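Side-chain contacts in lymphotactin (PDB 2NYZ), which acts as a chemokine that probably attracts lymphocytes, but not monocytes or neutrophils, through binding to its chemokine receptor: residues Leu19-Ile24 with Val60-Arg65; Phe39-Lys42 with Lys46-Ala49. All coordinates share one frame; numbering follows the deposited sequence.

Interaction 1. Residues Leu19-Ile24 with Val60-Arg65; sequences LPVSRI and VRSMDR
Hydroxyl OG of S62 meets the methyl CG2 of V21 at 3.8 Å, at the outer margin of the place where the C-terminal helix of the chemokine fold lies against the short 3-10 turn leading into the first strand of the three-stranded sheet. S62 offers V21 a polar neighbour, but the contact is only van der Waals and lies near solvent. M63, the next residue, has the largest share of the interface. Its CG sits 4.2 Å from CG2 of V21, so this one methyl is shared between two consecutive helix residues. Beyond CG the methionine chain is extended as far as SD (chi2 -169°) and then bends at the thioether (chi3 83°), which lays CE beside SD on I24, both against its CB-CG2 branch. The two side chains cross at about a right angle, and M63 also touches Y27 of strand 24-28. With an alanine in place of M63, SD and CE are lost, and a gap is likely to open between the helix end and the turn, leaving CB and CG2 of I24 without these neighbours. D64, following, hydrogen-bonds Y27 OH through OD1, a polar tie beside the apolar patch. I24 presents CG2 to the helix because this methyl stands anti to its backbone N, and CG2 approaches SD of M63 to 3.6 Å.

Interaction 2. Residues Phe39-Lys42 with Lys46-Ala49; sequences FITK and KVCA
With CG set anti to its carbonyl carbon and beside its backbone N (chi1 -67°), F39 carries its ring toward A49, whose methyl reaches CE2 obliquely at 3.6 Å. The side chains of F39, V47 and A49 lie on the same face of the sheet, and V47 CG2 comes up at the ring edge, near its plane, 4.1 Å from CD2 of F39. CG2 of T41 meets CG1 of V47 at 4.2 Å, whereas its OG1 turns to the backbone N of L45 in the connecting turn. These residues belong to the second and third strands of the chemokine antiparallel sheet, joined as a beta hairpin. F39 and V47 form a hydrogen-bonded pair: F39 N donates to V47 O (2.7 Å), and V47 N returns a bond of 2.9 Å to F39 O. Next to it I40 and K46 make a non-hydrogen-bonded pair on the other face, where CG of K46 lies 4.3 Å from CG1 of I40 and the rest of the lysine leads away. The F39 ring continues into the core against V56 and V59 of the C-terminal helix, and neighbouring C48 is tied by its disulfide to C11.

In the fold
Interaction 2 is the buried one: backbone hydrogen bonds join two strands, and the F39 face beneath them packs on the C-terminal helix. Interaction 1 is smaller and partly open to solvent, a side-chain contact that packs the C-terminal end of the same helix on the turn before strand 24-28. In sequence, interaction 2 is nested inside the loop that interaction 1 closes, and the two touch directly. K42 probably bonds through its backbone N to R23 O and through NZ to I24 O, while L19 packs on V47. I24 serves both, meeting M63 in interaction 1 and lying against F39 of interaction 2.

Interaction 1. Residues Leu19-Ile24 with Val60-Arg65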
loop_
_atom_site.group_PDB
_atom_site.type_symbol
_atom_site.label_atom_id
_atom_site.label_comp_id
_atom_site.label_asym_id
_atom_site.label_seq_id
_atom_site.Cartn_x
_atom_site.Cartn_y
_atom_site.Cartn_z
ATOM N N LEU D 19 30.010 -9.321 -10.445
ATOM C CA LEU D 19 30.431 -8.886 -11.767
ATOM C C LEU D 19 31.404 -9.919 -12.340
ATOM O O LEU D 19 32.382 -10.287 -11.691
ATOM C CB LEU D 19 31.106 -7.524 -11.646
ATOM C CG LEU D 19 31.196 -6.601 -12.860
ATOM C CD1 LEU D 19 29.837 -6.445 -13.551
ATOM C CD2 LEU D 19 31.707 -5.265 -12.368
ATOM N N PRO D 20 31.143 -10.416 -13.560
ATOM C CA PRO D 20 32.037 -11.413 -14.162
ATOM C C PRO D 20 33.437 -10.863 -14.408
ATOM O O PRO D 20 33.601 -9.764 -14.943
ATOM C CB PRO D 20 31.341 -11.763 -15.476
ATOM C CG PRO D 20 29.908 -11.430 -15.216
ATOM C CD PRO D 20 30.001 -10.143 -14.445
ATOM N N VAL D 21 34.445 -11.629 -14.012
ATOM C CA VAL D 21 35.825 -11.210 -14.223
ATOM C C VAL D 21 35.969 -10.947 -15.720
ATOM O O VAL D 21 36.757 -10.099 -16.153
ATOM C CB VAL D 21 36.818 -12.320 -13.761
ATOM C CG1 VAL D 21 36.478 -13.637 -14.444
ATOM C CG2 VAL D 21 38.249 -11.907 -14.060
ATOM N N SER D 22 35.167 -11.668 -16.498
ATOM C CA SER D 22 35.160 -11.546 -17.947
ATOM C C SER D 22 34.535 -10.231 -18.412
ATOM O O SER D 22 34.153 -10.095 -19.573
ATOM C CB SER D 22 34.383 -12.705 -18.553
ATOM O OG SER D 22 33.039 -12.687 -18.106
ATOM N N ARG D 23 34.422 -9.265 -17.509
ATOM C CA ARG D 23 33.836 -7.976 -17.851
ATOM C C ARG D 23 34.659 -6.855 -17.256
ATOM O O ARG D 23 34.499 -5.695 -17.631
ATOM C CB ARG D 23 32.398 -7.879 -17.328
ATOM C CG ARG D 23 31.366 -8.631 -18.152
ATOM C CD ARG D 23 31.235 -8.025 -19.533
ATOM N NE ARG D 23 30.197 -8.683 -20.320
ATOM C CZ ARG D 23 30.327 -9.876 -20.888
ATOM N NH1 ARG D 23 31.460 -10.556 -20.767
ATOM N NH2 ARG D 23 29.321 -10.397 -21.575
ATOM N N ILE D 24 35.538 -7.201 -16.321
ATOM C CA ILE D 24 36.375 -6.205 -15.675
ATOM C C ILE D 24 37.602 -5.903 -16.527
ATOM O O ILE D 24 38.040 -6.735 -17.319
ATOM C CB ILE D 24 36.865 -6.680 -14.307
ATOM C CG1 ILE D 24 35.783 -7.502 -13.601
ATOM C CG2 ILE D 24 37.256 -5.484 -13.475
ATOM C CD1 ILE D 24 34.578 -6.739 -13.213
ATOM N N VAL D 60 39.657 -10.085 -7.723
ATOM C CA VAL D 60 40.848 -9.297 -7.456
ATOM C C VAL D 60 42.073 -10.186 -7.635
ATOM O O VAL D 60 43.095 -9.758 -8.171
ATOM C CB VAL D 60 40.816 -8.739 -6.022
ATOM C CG1 VAL D 60 42.124 -8.050 -5.690
ATOM C CG2 VAL D 60 39.668 -7.760 -5.888
ATOM N N ARG D 61 41.955 -11.433 -7.192
ATOM C CA ARG D 61 43.044 -12.395 -7.301
ATOM C C ARG D 61 43.208 -12.837 -8.754
ATOM O O ARG D 61 44.308 -12.807 -9.306
ATOM C CB ARG D 61 42.751 -13.610 -6.417
ATOM C CG ARG D 61 43.896 -14.600 -6.324
ATOM C CD ARG D 61 43.531 -15.809 -5.474
ATOM N NE ARG D 61 43.087 -15.435 -4.135
ATOM C CZ ARG D 61 41.817 -15.420 -3.746
ATOM N NH1 ARG D 61 40.859 -15.759 -4.599
ATOM N NH2 ARG D 61 41.506 -15.075 -2.502
ATOM N N SER D 62 42.098 -13.239 -9.365
ATOM C CA SER D 62 42.086 -13.690 -10.752
ATOM C C SER D 62 42.676 -12.643 -11.686
ATOM O O SER D 62 43.266 -12.973 -12.714
ATOM C CB SER D 62 40.654 -14.013 -11.188
ATOM O OG SER D 62 40.608 -14.467 -12.530
ATOM N N MET D 63 42.507 -11.375 -11.330
ATOM C CA MET D 63 43.033 -10.298 -12.147
ATOM C C MET D 63 44.513 -10.101 -11.887
ATOM O O MET D 63 45.284 -9.879 -12.820
ATOM C CB MET D 63 42.278 -9.000 -11.878
ATOM C CG MET D 63 40.854 -9.026 -12.381
ATOM S SD MET D 63 40.110 -7.409 -12.325
ATOM C CE MET D 63 40.727 -6.710 -13.857
ATOM N N ASP D 64 44.916 -10.178 -10.622
ATOM C CA ASP D 64 46.327 -10.025 -10.286
ATOM C C ASP D 64 47.104 -11.169 -10.927
ATOM O O ASP D 64 48.218 -10.988 -11.426
ATOM C CB ASP D 64 46.537 -10.066 -8.769
ATOM C CG ASP D 64 45.919 -8.884 -8.063
ATOM O OD1 ASP D 64 45.876 -7.790 -8.666
ATOM O OD2 ASP D 64 45.497 -9.044 -6.899
ATOM N N ARG D 65 46.491 -12.348 -10.917
ATOM C CA ARG D 65 47.100 -13.549 -11.470
ATOM C C ARG D 65 46.990 -13.608 -12.991
ATOM O O ARG D 65 47.552 -14.498 -13.625
ATOM C CB ARG D 65 46.451 -14.782 -10.827
ATOM C CG ARG D 65 47.106 -16.106 -11.172
ATOM C CD ARG D 65 46.943 -17.121 -10.042
ATOM N NE ARG D 65 45.572 -17.205 -9.539
ATOM C CZ ARG D 65 44.506 -17.467 -10.289
ATOM N NH1 ARG D 65 44.639 -17.669 -11.593
ATOM N NH2 ARG D 65 43.304 -17.533 -9.733
#

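Interaction 2. Residues Phe39-Lys42 with Lys46-Ala49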
loop_
_atom_site.group_PDB
_atom_site.type_symbol
_atom_site.label_atom_id
_atom_site.label_comp_id
_atom_site.label_asym_id
_atom_site.label_seq_id
_atom_site.Cartn_x
_atom_site.Cartn_y
_atom_site.Cartn_z
ATOM N N PHE D 39 35.629 -1.692 -9.447
ATOM C CA PHE D 39 35.920 -2.367 -10.703
ATOM C C PHE D 39 35.605 -1.421 -11.863
ATOM O O PHE D 39 34.692 -0.599 -11.778
ATOM C CB PHE D 39 35.074 -3.635 -10.836
ATOM C CG PHE D 39 35.418 -4.703 -9.847
ATOM C CD1 PHE D 39 36.666 -5.317 -9.872
ATOM C CD2 PHE D 39 34.491 -5.114 -8.902
ATOM C CE1 PHE D 39 36.982 -6.327 -8.970
ATOM C CE2 PHE D 39 34.796 -6.121 -7.997
ATOM C CZ PHE D 39 36.042 -6.730 -8.030
ATOM N N ILE D 40 36.369 -1.521 -12.939
ATOM C CA ILE D 40 36.130 -0.696 -14.110
ATOM C C ILE D 40 35.842 -1.653 -15.255
ATOM O O ILE D 40 36.763 -2.257 -15.793
ATOM C CB ILE D 40 37.360 0.141 -14.459
ATOM C CG1 ILE D 40 37.701 1.069 -13.283
ATOM C CG2 ILE D 40 37.096 0.938 -15.721
ATOM C CD1 ILE D 40 38.932 1.944 -13.508
ATOM N N THR D 41 34.571 -1.804 -15.618
ATOM C CA THR D 41 34.194 -2.714 -16.692
ATOM C C THR D 41 34.950 -2.377 -17.968
ATOM O O THR D 41 35.451 -1.262 -18.134
ATOM C CB THR D 41 32.684 -2.666 -16.988
ATOM O OG1 THR D 41 32.381 -1.497 -17.756
ATOM C CG2 THR D 41 31.894 -2.644 -15.686
ATOM N N LYS D 42 35.018 -3.344 -18.873
ATOM C CA LYS D 42 35.740 -3.165 -20.118
ATOM C C LYS D 42 35.280 -1.993 -20.966
ATOM O O LYS D 42 36.023 -1.552 -21.842
ATOM C CB LYS D 42 35.713 -4.462 -20.932
ATOM C CG LYS D 42 36.576 -5.578 -20.325
ATOM C CD LYS D 42 36.545 -6.848 -21.163
ATOM C CE LYS D 42 37.446 -7.925 -20.570
ATOM N NZ LYS D 42 36.966 -8.432 -19.252
ATOM N N LYS D 46 32.088 2.103 -13.665
ATOM C CA LYS D 46 32.822 1.889 -12.428
ATOM C C LYS D 46 31.910 1.382 -11.330
ATOM O O LYS D 46 31.147 2.146 -10.764
ATOM C CB LYS D 46 33.490 3.187 -11.973
ATOM C CG LYS D 46 34.431 3.774 -12.992
ATOM C CD LYS D 46 35.012 5.064 -12.473
ATOM C CE LYS D 46 35.549 5.907 -13.614
ATOM N NZ LYS D 46 35.698 7.332 -13.209
ATOM N N VAL D 47 31.982 0.095 -11.021
ATOM C CA VAL D 47 31.140 -0.430 -9.968
ATOM C C VAL D 47 31.963 -0.678 -8.711
ATOM O O VAL D 47 33.082 -1.182 -8.765
ATOM C CB VAL D 47 30.427 -1.746 -10.391
ATOM C CG1 VAL D 47 30.312 -1.813 -11.914
ATOM C CG2 VAL D 47 31.156 -2.957 -9.830
ATOM N N CYS D 48 31.391 -0.295 -7.582
ATOM C CA CYS D 48 32.020 -0.465 -6.292
ATOM C C CYS D 48 31.579 -1.820 -5.772
ATOM O O CYS D 48 30.451 -2.248 -6.016
ATOM C CB CYS D 48 31.541 0.610 -5.325
ATOM S SG CYS D 48 31.677 2.336 -5.899
ATOM N N ALA D 49 32.466 -2.487 -5.045
ATOM C CA ALA D 49 32.159 -3.795 -4.491
ATOM C C ALA D 49 32.782 -3.937 -3.115
ATOM O O ALA D 49 33.714 -3.212 -2.760
ATOM C CB ALA D 49 32.681 -4.879 -5.414
#